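Local coordinates for uncharacterized protein (Bacillus thuringiensis serovar kurstaki, PDB 4XHN), which is of unknown function but binds an ATP analogue with magnesium, in a fold consistent with the actin-like nucleotide-binding superfamily, at residues 21-26 and 399-404; 234-239 and 368-373; 267-272 and 298-303. The protein carries 2 engineered substitutions. All coordinates share one frame; numbering follows the deposited sequence.

Contacts 1 and 2 are buried and meet around the phosphates, whereas contact 3 is only partly buried and lies near the ribose end of the nucleotide. Contact 1 sets a strand of the eight-stranded sheet against the start of the C-terminal helix, using lysine and serine groups. Contact 2 is a parallel strand pair in the five-stranded sheet, built on backbone hydrogen bonds that end in glycine-rich loops. In contact 3 two helices pack through a phenylalanine and a salt bridge. Thr-403 bonds to Asp-236 and Ser-399 to Gly-371, which joins contact 1 directly to contact 2; contact 3 meets the others chiefly through the ligand they all touch.

Contact 1: residues 21-26 and 399-404; sequences KAKISF and SAYFTS. With ANP (phosphoaminophosphonic acid-adenylate ester), chain C.
Strand 21-26 runs past the turn and first helical residues of 399-404, coming closest where the CA atoms of Ser-25 and Ser-404 are 5.4 Å apart; a type I turn, Ser-399 to Phe-402, brings Tyr-401 to the N-cap. At that near point the two serine hydroxyls are hydrogen-bonded, and either could be the donor. The CD1-CE1 side of Tyr-401 meets the aliphatic part of Lys-23 obliquely, with CE1 3.5 Å from CG of the lysine. Beyond the ring the Lys-23 chain bends at chi3 (-82°), which carries its ammonium to the phosphates. There NZ gives a hydrogen bond to Ala-400 O at 3.2 Å, tilted 22° from the carbonyl plane, and two more to ANP, with O1A at 2.8 Å and with O2B. One cationic tip is thus shared between turn and nucleotide. Lys-21 reaches the beta phosphate by a weak bond from NZ to O1B. Such phosphate contacts from an N-terminal hairpin suit an actin-like cleft. Strands 13-17 and 33-45 flank 21-26 in its sheet, and helix 124-140 packs against Ile-24 and Phe-26, whose CB atoms point away from the 399-404 side.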
loop_
_atom_site.group_PDB
_atom_site.type_symbol
_atom_site.label_atom_id
_atom_site.label_comp_id
_atom_site.label_asym_id
_atom_site.label_seq_id
_atom_site.Cartn_x
_atom_site.Cartn_y
_atom_site.Cartn_z
ATOM N N LYS A 21 -0.695 2.916 -5.223
ATOM C CA LYS A 21 -0.385 1.496 -5.299
ATOM C C LYS A 21 -1.593 0.628 -4.970
ATOM O O LYS A 21 -2.541 1.073 -4.322
ATOM C CB LYS A 21 0.767 1.147 -4.346
ATOM C CG LYS A 21 2.038 1.959 -4.553
ATOM C CD LYS A 21 3.213 1.387 -3.767
ATOM C CE LYS A 21 3.235 1.871 -2.326
ATOM N NZ LYS A 21 3.534 3.328 -2.227
ATOM N N ALA A 22 -1.551 -0.613 -5.439
ATOM C CA ALA A 22 -2.443 -1.648 -4.946
ATOM C C ALA A 22 -1.645 -2.517 -3.987
ATOM O O ALA A 22 -0.736 -3.234 -4.404
ATOM C CB ALA A 22 -3.011 -2.476 -6.087
ATOM N N LYS A 23 -1.963 -2.436 -2.702
ATOM C CA LYS A 23 -1.220 -3.195 -1.704
ATOM C C LYS A 23 -1.931 -4.492 -1.335
ATOM O O LYS A 23 -3.157 -4.535 -1.225
ATOM C CB LYS A 23 -0.974 -2.342 -0.455
ATOM C CG LYS A 23 0.172 -1.352 -0.623
ATOM C CD LYS A 23 0.419 -0.525 0.626
ATOM C CE LYS A 23 -0.545 0.644 0.711
ATOM N NZ LYS A 23 -0.110 1.642 1.728
ATOM N N ILE A 24 -1.144 -5.548 -1.160
ATOM C CA ILE A 24 -1.668 -6.854 -0.786
ATOM C C ILE A 24 -0.834 -7.454 0.338
ATOM O O ILE A 24 0.395 -7.401 0.315
ATOM C CB ILE A 24 -1.690 -7.827 -1.997
ATOM C CG1 ILE A 24 -1.899 -9.279 -1.552
ATOM C CG2 ILE A 24 -0.394 -7.734 -2.774
ATOM C CD1 ILE A 24 -3.225 -9.549 -0.881
ATOM N N SER A 25 -1.516 -7.994 1.341
ATOM C CA SER A 25 -0.882 -8.834 2.344
ATOM C C SER A 25 -1.590 -10.178 2.344
ATOM O O SER A 25 -2.805 -10.239 2.515
ATOM C CB SER A 25 -0.941 -8.190 3.727
ATOM O OG SER A 25 -0.174 -7.001 3.765
ATOM N N PHE A 26 -0.835 -11.249 2.139
ATOM C CA PHE A 26 -1.422 -12.578 2.059
ATOM C C PHE A 26 -0.614 -13.594 2.850
ATOM O O PHE A 26 0.526 -13.335 3.233
ATOM C CB PHE A 26 -1.534 -13.029 0.599
ATOM C CG PHE A 26 -0.207 -13.302 -0.054
ATOM C CD1 PHE A 26 0.247 -14.602 -0.220
ATOM C CD2 PHE A 26 0.590 -12.260 -0.498
ATOM C CE1 PHE A 26 1.469 -14.856 -0.816
ATOM C CE2 PHE A 26 1.814 -12.508 -1.095
ATOM C CZ PHE A 26 2.251 -13.808 -1.256
ATOM N N SER A 399 4.643 -0.790 9.093
ATOM C CA SER A 399 3.664 0.291 9.152
ATOM C C SER A 399 3.050 0.616 7.791
ATOM O O SER A 399 1.892 1.021 7.712
ATOM C CB SER A 399 4.304 1.550 9.740
ATOM O OG SER A 399 3.469 2.677 9.550
ATOM N N ALA A 400 3.822 0.438 6.724
ATOM C CA ALA A 400 3.346 0.751 5.376
ATOM C C ALA A 400 2.178 -0.139 4.966
ATOM O O ALA A 400 1.242 0.315 4.303
ATOM C CB ALA A 400 4.479 0.625 4.367
ATOM N N TYR A 401 2.233 -1.406 5.362
ATOM C CA TYR A 401 1.199 -2.362 4.994
ATOM C C TYR A 401 0.212 -2.611 6.125
ATOM O O TYR A 401 -0.449 -3.647 6.154
ATOM C CB TYR A 401 1.831 -3.684 4.562
ATOM C CG TYR A 401 2.507 -3.607 3.219
ATOM C CD1 TYR A 401 1.772 -3.712 2.048
ATOM C CD2 TYR A 401 3.879 -3.420 3.119
ATOM C CE1 TYR A 401 2.382 -3.641 0.813
ATOM C CE2 TYR A 401 4.498 -3.345 1.888
ATOM C CZ TYR A 401 3.744 -3.456 0.738
ATOM O OH TYR A 401 4.353 -3.382 -0.492
ATOM N N PHE A 402 0.109 -1.654 7.043
ATOM C CA PHE A 402 -0.739 -1.808 8.221
ATOM C C PHE A 402 -2.176 -2.173 7.864
ATOM O O PHE A 402 -2.761 -3.081 8.455
ATOM C CB PHE A 402 -0.730 -0.524 9.051
ATOM C CG PHE A 402 -1.573 -0.599 10.291
ATOM C CD1 PHE A 402 -1.049 -1.104 11.469
ATOM C CD2 PHE A 402 -2.888 -0.160 10.283
ATOM C CE1 PHE A 402 -1.819 -1.173 12.614
ATOM C CE2 PHE A 402 -3.667 -0.229 11.426
ATOM C CZ PHE A 402 -3.130 -0.737 12.593
ATOM N N THR A 403 -2.736 -1.466 6.891
ATOM C CA THR A 403 -4.138 -1.636 6.534
ATOM C C THR A 403 -4.392 -2.966 5.821
ATOM O O THR A 403 -5.354 -3.669 6.137
ATOM C CB THR A 403 -4.623 -0.473 5.651
ATOM O OG1 THR A 403 -4.421 0.763 6.347
ATOM C CG2 THR A 403 -6.099 -0.626 5.334
ATOM N N SER A 404 -3.535 -3.313 4.866
ATOM C CA SER A 404 -3.677 -4.582 4.158
ATOM C C SER A 404 -3.434 -5.746 5.113
ATOM O O SER A 404 -4.102 -6.776 5.032
ATOM C CB SER A 404 -2.720 -4.662 2.965
ATOM O OG SER A 404 -1.387 -4.887 3.385
HETATM P PG ANP C . -1.826 6.169 -0.489
HETATM O O1G ANP C . -1.927 7.661 -0.520
HETATM O O2G ANP C . -1.955 5.662 1.000
HETATM O O3G ANP C . -2.996 5.551 -1.357
HETATM P PB ANP C . 0.316 4.384 -0.323
HETATM O O1B ANP C . 0.597 3.247 -1.346
HETATM O O2B ANP C . -0.647 3.886 0.707
HETATM N N3B ANP C . -0.339 5.693 -1.144
HETATM P PA ANP C . 2.307 4.072 1.580
HETATM O O1A ANP C . 2.516 2.633 1.294
HETATM O O2A ANP C . 1.438 4.339 2.813
HETATM O O3A ANP C . 1.643 4.844 0.356
HETATM O "O5'" ANP C . 3.724 4.762 1.712
HETATM C "C5'" ANP C . 3.811 6.140 2.137
HETATM C "C4'" ANP C . 5.204 6.668 1.892
HETATM O "O4'" ANP C . 6.139 6.043 2.803
HETATM C "C3'" ANP C . 5.758 6.440 0.483
HETATM O "O3'" ANP C . 6.457 7.601 0.053
HETATM C "C2'" ANP C . 6.718 5.265 0.686
HETATM O "O2'" ANP C . 7.750 5.216 -0.291
HETATM C "C1'" ANP C . 7.261 5.604 2.068
HETATM N N9 ANP C . 7.894 4.493 2.768
HETATM C C8 ANP C . 7.462 3.197 2.856
HETATM N N7 ANP C . 8.252 2.410 3.552
HETATM C C5 ANP C . 9.278 3.258 3.945
HETATM C C6 ANP C . 10.444 3.039 4.714
HETATM N N6 ANP C . 10.777 1.860 5.242
HETATM N N1 ANP C . 11.258 4.097 4.928
HETATM C C2 ANP C . 10.929 5.281 4.403
HETATM N N3 ANP C . 9.864 5.603 3.663
HETATM C C4 ANP C . 9.075 4.539 3.472
#

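Contact 2: residues 234-239 and 368-373; sequences INDLGA and IVVGGG. With ANP (phosphoaminophosphonic acid-adenylate ester), chain C.
Asn-235 and Val-370 bind each other through their backbones in a parallel strand pair; the axes of strands 234-237 and 368-370 come within 4.7 Å at 17°. The ladder is regular: Asn-235 N donates to Ile-368 O at 2.7 Å, Val-370 N to Asn-235 O at 2.8 Å, and Leu-237 N to Val-370 O. The last donor stands above the carbonyl plane, 36° out of it. Ile-234 CG2 rests near Val-370 CG2 on one face; the end of Leu-237 brings CD1 to 3.6 Å from Val-369 CG1, which lies on the other, the two chains crossing obliquely. Asn-235 adds a weak amide bond from ND2 to Ile-368 O, while its OD1 is taken by Asn-244. Past the ladder, Gly-371 brings its CA to 3.3 Å from Asp-236 OD1, and Gly-373 N closes onto Leu-237 O at 2.9 Å.

Beyond this point the segments part, and ANP occupies the gap between them. Ala-239 N offers ANP O3A a weak bond, and Gly-372 N a straighter one (164°) to O2A at 3.2 Å. Asp-236, partly exposed, leans its carboxylate toward Gly-371 while OD2 bonds Thr-403, and its side chain is about 4 Å from the bound magnesium. The sequences DLGAG and GGG at the strand ends are consistent with the phosphate 2 and adenosine motifs of the actin superfamily. Tight backbone pairing thus holds two glycine-rich loops in register, leaving peptide N-H groups to face the phosphates, and the nearby carboxylate is consistent with a part in the magnesium's surroundings.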
loop_
_atom_site.group_PDB
_atom_site.type_symbol
_atom_site.label_atom_id
_atom_site.label_comp_id
_atom_site.label_asym_id
_atom_site.label_seq_id
_atom_site.Cartn_x
_atom_site.Cartn_y
_atom_site.Cartn_z
ATOM N N ILE A 234 -7.706 6.453 13.429
ATOM C CA ILE A 234 -6.672 5.782 12.653
ATOM C C ILE A 234 -6.179 6.688 11.549
ATOM O O ILE A 234 -6.937 7.053 10.653
ATOM C CB ILE A 234 -7.157 4.493 11.996
ATOM C CG1 ILE A 234 -7.949 3.636 12.967
ATOM C CG2 ILE A 234 -5.977 3.702 11.451
ATOM C CD1 ILE A 234 -8.460 2.399 12.295
ATOM N N ASN A 235 -4.902 7.035 11.606
ATOM C CA ASN A 235 -4.320 7.887 10.589
ATOM C C ASN A 235 -3.339 7.118 9.714
ATOM O O ASN A 235 -2.199 6.865 10.106
ATOM C CB ASN A 235 -3.644 9.089 11.235
ATOM C CG ASN A 235 -4.561 9.816 12.201
ATOM O OD1 ASN A 235 -5.409 10.610 11.794
ATOM N ND2 ASN A 235 -4.393 9.549 13.491
ATOM N N ASP A 236 -3.807 6.732 8.532
ATOM C CA ASP A 236 -2.984 6.039 7.556
ATOM C C ASP A 236 -2.247 7.076 6.721
ATOM O O ASP A 236 -2.861 7.793 5.931
ATOM C CB ASP A 236 -3.846 5.134 6.672
ATOM C CG ASP A 236 -3.045 4.042 5.988
ATOM O OD1 ASP A 236 -1.807 4.164 5.902
ATOM O OD2 ASP A 236 -3.659 3.055 5.531
ATOM N N LEU A 237 -0.932 7.164 6.903
ATOM C CA LEU A 237 -0.145 8.194 6.232
ATOM C C LEU A 237 0.468 7.652 4.944
ATOM O O LEU A 237 1.433 6.888 4.976
ATOM C CB LEU A 237 0.944 8.729 7.166
ATOM C CG LEU A 237 0.500 9.181 8.566
ATOM C CD1 LEU A 237 1.563 10.060 9.207
ATOM C CD2 LEU A 237 -0.844 9.900 8.541
ATOM N N GLY A 238 -0.099 8.057 3.809
ATOM C CA GLY A 238 0.277 7.497 2.522
ATOM C C GLY A 238 1.076 8.410 1.611
ATOM O O GLY A 238 1.509 9.493 2.010
ATOM N N ALA A 239 1.258 7.966 0.370
ATOM C CA ALA A 239 2.116 8.654 -0.594
ATOM C C ALA A 239 1.491 9.935 -1.139
ATOM O O ALA A 239 2.124 10.990 -1.133
ATOM C CB ALA A 239 2.464 7.718 -1.740
ATOM N N ILE A 368 -3.985 6.358 16.612
ATOM C CA ILE A 368 -3.071 5.425 15.965
ATOM C C ILE A 368 -2.561 5.984 14.640
ATOM O O ILE A 368 -3.348 6.355 13.769
ATOM C CB ILE A 368 -3.744 4.064 15.720
ATOM C CG1 ILE A 368 -4.341 3.533 17.024
ATOM C CG2 ILE A 368 -2.750 3.073 15.143
ATOM C CD1 ILE A 368 -5.168 2.288 16.852
ATOM N N VAL A 369 -1.240 6.048 14.497
ATOM C CA VAL A 369 -0.630 6.561 13.277
ATOM C C VAL A 369 0.102 5.449 12.534
ATOM O O VAL A 369 1.032 4.841 13.066
ATOM C CB VAL A 369 0.349 7.708 13.574
ATOM C CG1 VAL A 369 0.866 8.308 12.278
ATOM C CG2 VAL A 369 -0.322 8.773 14.424
ATOM N N VAL A 370 -0.326 5.184 11.304
ATOM C CA VAL A 370 0.239 4.102 10.508
ATOM C C VAL A 370 0.563 4.574 9.092
ATOM O O VAL A 370 0.443 5.759 8.782
ATOM C CB VAL A 370 -0.722 2.899 10.442
ATOM C CG1 VAL A 370 -1.012 2.377 11.842
ATOM C CG2 VAL A 370 -2.016 3.289 9.743
ATOM N N GLY A 371 0.977 3.646 8.235
ATOM C CA GLY A 371 1.308 3.977 6.861
ATOM C C GLY A 371 2.791 4.235 6.677
ATOM O O GLY A 371 3.520 4.420 7.651
ATOM N N GLY A 372 3.239 4.252 5.426
ATOM C CA GLY A 372 4.644 4.462 5.129
ATOM C C GLY A 372 5.166 5.817 5.576
ATOM O O GLY A 372 6.371 5.995 5.749
ATOM N N GLY A 373 4.260 6.774 5.755
ATOM C CA GLY A 373 4.629 8.101 6.217
ATOM C C GLY A 373 5.247 8.079 7.600
ATOM O O GLY A 373 6.060 8.938 7.941
HETATM P PG ANP C . -1.826 6.169 -0.489
HETATM O O1G ANP C . -1.927 7.661 -0.520
HETATM O O2G ANP C . -1.955 5.662 1.000
HETATM O O3G ANP C . -2.996 5.551 -1.357
HETATM P PB ANP C . 0.316 4.384 -0.323
HETATM O O1B ANP C . 0.597 3.247 -1.346
HETATM O O2B ANP C . -0.647 3.886 0.707
HETATM N N3B ANP C . -0.339 5.693 -1.144
HETATM P PA ANP C . 2.307 4.072 1.580
HETATM O O1A ANP C . 2.516 2.633 1.294
HETATM O O2A ANP C . 1.438 4.339 2.813
HETATM O O3A ANP C . 1.643 4.844 0.356
HETATM O "O5'" ANP C . 3.724 4.762 1.712
HETATM C "C5'" ANP C . 3.811 6.140 2.137
HETATM C "C4'" ANP C . 5.204 6.668 1.892
HETATM O "O4'" ANP C . 6.139 6.043 2.803
HETATM C "C3'" ANP C . 5.758 6.440 0.483
HETATM O "O3'" ANP C . 6.457 7.601 0.053
HETATM C "C2'" ANP C . 6.718 5.265 0.686
HETATM O "O2'" ANP C . 7.750 5.216 -0.291
HETATM C "C1'" ANP C . 7.261 5.604 2.068
HETATM N N9 ANP C . 7.894 4.493 2.768
HETATM C C8 ANP C . 7.462 3.197 2.856
HETATM N N7 ANP C . 8.252 2.410 3.552
HETATM C C5 ANP C . 9.278 3.258 3.945
HETATM C C6 ANP C . 10.444 3.039 4.714
HETATM N N6 ANP C . 10.777 1.860 5.242
HETATM N N1 ANP C . 11.258 4.097 4.928
HETATM C C2 ANP C . 10.929 5.281 4.403
HETATM N N3 ANP C . 9.864 5.603 3.663
HETATM C C4 ANP C . 9.075 4.539 3.472
#

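Contact 3: residues 267-272 and 298-303; sequences YIDEIL and KTREDF. With ANP (phosphoaminophosphonic acid-adenylate ester), chain C.
Asp-269 OD1 takes hydrogen bonds from two nitrogens of Arg-300: NE at 2.6 Å, and NH2 in a longer, weak bond. The other oxygen, OD2, uses its syn lone pair to receive NH2 at 3.0 Å, nearly straight at 165° and in the guanidinium plane. The arginine therefore grips the carboxylate side-on, its two main bonds going one to each oxygen, with the two planes turned 35° apart. Its chain is extended from CG to NE, which lets it cross from one helix to the other beside the apolar side chains.

Behind this salt bridge lies the apolar part. The Phe-303 ring enters between three side chains of 267-272: Ile-268 crosses it obliquely, CG2 lying 3.7 Å from CD2 of the ring; Ile-271 crosses at about a right angle, CG2 against CZ; and Leu-272 slides past in the opposite direction, CD2 near CD1. With CG anti to the backbone N (chi1 166°), the ring swings out toward that helix. Thr-299 caps the second helix, its OG1 accepting from Asp-302 N at 3.2 Å. On the nucleotide side, Ile-268 CD1 approaches ANP O3' to 3.5 Å, and Glu-301 OE1 receives a weak bond from O2', so the pair borders the ribose. Around it, helix 373-376 sends Phe-376 against Ile-268 and Ile-271, helix 337-362 meets Tyr-267, and Phe-297 stacks edge-to-face with Phe-303.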
loop_
_atom_site.group_PDB
_atom_site.type_symbol
_atom_site.label_atom_id
_atom_site.label_comp_id
_atom_site.label_asym_id
_atom_site.label_seq_id
_atom_site.Cartn_x
_atom_site.Cartn_y
_atom_site.Cartn_z
ATOM N N TYR A 267 6.593 16.200 -0.513
ATOM C CA TYR A 267 7.800 16.432 0.271
ATOM C C TYR A 267 8.997 15.745 -0.368
ATOM O O TYR A 267 10.111 16.270 -0.350
ATOM C CB TYR A 267 7.608 15.939 1.705
ATOM C CG TYR A 267 6.490 16.641 2.437
ATOM C CD1 TYR A 267 6.756 17.686 3.311
ATOM C CD2 TYR A 267 5.166 16.265 2.248
ATOM C CE1 TYR A 267 5.738 18.333 3.980
ATOM C CE2 TYR A 267 4.140 16.906 2.913
ATOM C CZ TYR A 267 4.431 17.939 3.778
ATOM O OH TYR A 267 3.412 18.582 4.443
ATOM N N ILE A 268 8.758 14.566 -0.929
ATOM C CA ILE A 268 9.789 13.836 -1.653
ATOM C C ILE A 268 10.220 14.617 -2.892
ATOM O O ILE A 268 11.414 14.770 -3.154
ATOM C CB ILE A 268 9.300 12.431 -2.060
ATOM C CG1 ILE A 268 9.097 11.566 -0.813
ATOM C CG2 ILE A 268 10.287 11.770 -3.011
ATOM C CD1 ILE A 268 8.475 10.216 -1.096
ATOM N N ASP A 269 9.239 15.121 -3.637
ATOM C CA ASP A 269 9.508 15.923 -4.829
ATOM C C ASP A 269 10.364 17.138 -4.492
ATOM O O ASP A 269 11.271 17.498 -5.244
ATOM C CB ASP A 269 8.201 16.370 -5.486
ATOM C CG ASP A 269 7.398 15.210 -6.039
ATOM O OD1 ASP A 269 7.958 14.098 -6.150
ATOM O OD2 ASP A 269 6.209 15.409 -6.369
ATOM N N GLU A 270 10.068 17.761 -3.355
ATOM C CA GLU A 270 10.850 18.887 -2.860
ATOM C C GLU A 270 12.306 18.487 -2.654
ATOM O O GLU A 270 13.219 19.136 -3.165
ATOM C CB GLU A 270 10.263 19.409 -1.548
ATOM C CG GLU A 270 11.057 20.542 -0.918
ATOM C CD GLU A 270 10.431 21.897 -1.169
ATOM O OE1 GLU A 270 9.205 21.949 -1.403
ATOM O OE2 GLU A 270 11.162 22.909 -1.135
ATOM N N ILE A 271 12.502 17.406 -1.903
ATOM C CA ILE A 271 13.829 16.883 -1.597
ATOM C C ILE A 271 14.627 16.583 -2.862
ATOM O O ILE A 271 15.805 16.927 -2.960
ATOM C CB ILE A 271 13.729 15.608 -0.738
ATOM C CG1 ILE A 271 13.179 15.952 0.648
ATOM C CG2 ILE A 271 15.082 14.926 -0.617
ATOM C CD1 ILE A 271 12.619 14.767 1.396
ATOM N N LEU A 272 13.973 15.949 -3.830
ATOM C CA LEU A 272 14.605 15.615 -5.100
ATOM C C LEU A 272 14.996 16.865 -5.881
ATOM O O LEU A 272 16.053 16.906 -6.510
ATOM C CB LEU A 272 13.674 14.740 -5.937
ATOM C CG LEU A 272 13.495 13.315 -5.410
ATOM C CD1 LEU A 272 12.340 12.623 -6.104
ATOM C CD2 LEU A 272 14.782 12.526 -5.591
ATOM N N LYS A 298 14.812 7.398 -10.567
ATOM C CA LYS A 298 13.959 7.246 -11.724
ATOM C C LYS A 298 12.523 7.517 -11.281
ATOM O O LYS A 298 11.787 8.285 -11.907
ATOM C CB LYS A 298 14.085 5.842 -12.365
ATOM C CG LYS A 298 15.246 4.861 -11.955
ATOM C CD LYS A 298 16.648 5.477 -11.808
ATOM C CE LYS A 298 17.236 5.976 -13.087
ATOM N NZ LYS A 298 18.516 6.709 -12.855
ATOM N N THR A 299 12.145 6.874 -10.184
ATOM C CA THR A 299 10.853 7.092 -9.553
ATOM C C THR A 299 11.055 7.498 -8.096
ATOM O O THR A 299 12.186 7.550 -7.613
ATOM C CB THR A 299 9.971 5.833 -9.617
ATOM O OG1 THR A 299 10.528 4.815 -8.777
ATOM C CG2 THR A 299 9.871 5.316 -11.045
ATOM N N ARG A 300 9.960 7.787 -7.401
ATOM C CA ARG A 300 10.024 8.119 -5.980
ATOM C C ARG A 300 10.326 6.889 -5.140
ATOM O O ARG A 300 11.028 6.970 -4.132
ATOM C CB ARG A 300 8.715 8.740 -5.501
ATOM C CG ARG A 300 8.346 10.040 -6.170
ATOM C CD ARG A 300 7.143 10.643 -5.474
ATOM N NE ARG A 300 6.643 11.825 -6.162
ATOM C CZ ARG A 300 5.748 11.792 -7.141
ATOM N NH1 ARG A 300 5.259 10.629 -7.553
ATOM N NH2 ARG A 300 5.345 12.918 -7.710
ATOM N N GLU A 301 9.774 5.753 -5.553
ATOM C CA GLU A 301 9.970 4.507 -4.830
ATOM C C GLU A 301 11.432 4.097 -4.902
ATOM O O GLU A 301 11.957 3.474 -3.981
ATOM C CB GLU A 301 9.071 3.405 -5.393
ATOM C CG GLU A 301 8.828 2.263 -4.423
ATOM C CD GLU A 301 8.197 2.730 -3.122
ATOM O OE1 GLU A 301 7.381 3.675 -3.158
ATOM O OE2 GLU A 301 8.520 2.153 -2.062
ATOM N N ASP A 302 12.085 4.461 -5.999
ATOM C CA ASP A 302 13.509 4.208 -6.161
ATOM C C ASP A 302 14.302 5.048 -5.164
ATOM O O ASP A 302 15.257 4.568 -4.554
ATOM C CB ASP A 302 13.955 4.517 -7.590
ATOM C CG ASP A 302 15.255 3.831 -7.954
ATOM O OD1 ASP A 302 15.438 2.664 -7.551
ATOM O OD2 ASP A 302 16.092 4.456 -8.640
ATOM N N PHE A 303 13.893 6.304 -5.006
ATOM C CA PHE A 303 14.516 7.207 -4.045
ATOM C C PHE A 303 14.336 6.690 -2.626
ATOM O O PHE A 303 15.274 6.688 -1.826
ATOM C CB PHE A 303 13.927 8.615 -4.170
ATOM C CG PHE A 303 14.251 9.519 -3.011
ATOM C CD1 PHE A 303 15.517 10.064 -2.871
ATOM C CD2 PHE A 303 13.287 9.830 -2.067
ATOM C CE1 PHE A 303 15.814 10.898 -1.806
ATOM C CE2 PHE A 303 13.578 10.663 -1.002
ATOM C CZ PHE A 303 14.843 11.197 -0.872
HETATM P PG ANP C . -1.826 6.169 -0.489
HETATM O O1G ANP C . -1.927 7.661 -0.520
HETATM O O2G ANP C . -1.955 5.662 1.000
HETATM O O3G ANP C . -2.996 5.551 -1.357
HETATM P PB ANP C . 0.316 4.384 -0.323
HETATM O O1B ANP C . 0.597 3.247 -1.346
HETATM O O2B ANP C . -0.647 3.886 0.707
HETATM N N3B ANP C . -0.339 5.693 -1.144
HETATM P PA ANP C . 2.307 4.072 1.580
HETATM O O1A ANP C . 2.516 2.633 1.294
HETATM O O2A ANP C . 1.438 4.339 2.813
HETATM O O3A ANP C . 1.643 4.844 0.356
HETATM O "O5'" ANP C . 3.724 4.762 1.712
HETATM C "C5'" ANP C . 3.811 6.140 2.137
HETATM C "C4'" ANP C . 5.204 6.668 1.892
HETATM O "O4'" ANP C . 6.139 6.043 2.803
HETATM C "C3'" ANP C . 5.758 6.440 0.483
HETATM O "O3'" ANP C . 6.457 7.601 0.053
HETATM C "C2'" ANP C . 6.718 5.265 0.686
HETATM O "O2'" ANP C . 7.750 5.216 -0.291
HETATM C "C1'" ANP C . 7.261 5.604 2.068
HETATM N N9 ANP C . 7.894 4.493 2.768
HETATM C C8 ANP C . 7.462 3.197 2.856
HETATM N N7 ANP C . 8.252 2.410 3.552
HETATM C C5 ANP C . 9.278 3.258 3.945
HETATM C C6 ANP C . 10.444 3.039 4.714
HETATM N N6 ANP C . 10.777 1.860 5.242
HETATM N N1 ANP C . 11.258 4.097 4.928
HETATM C C2 ANP C . 10.929 5.281 4.403
HETATM N N3 ANP C . 9.864 5.603 3.663
HETATM C C4 ANP C . 9.075 4.539 3.472
#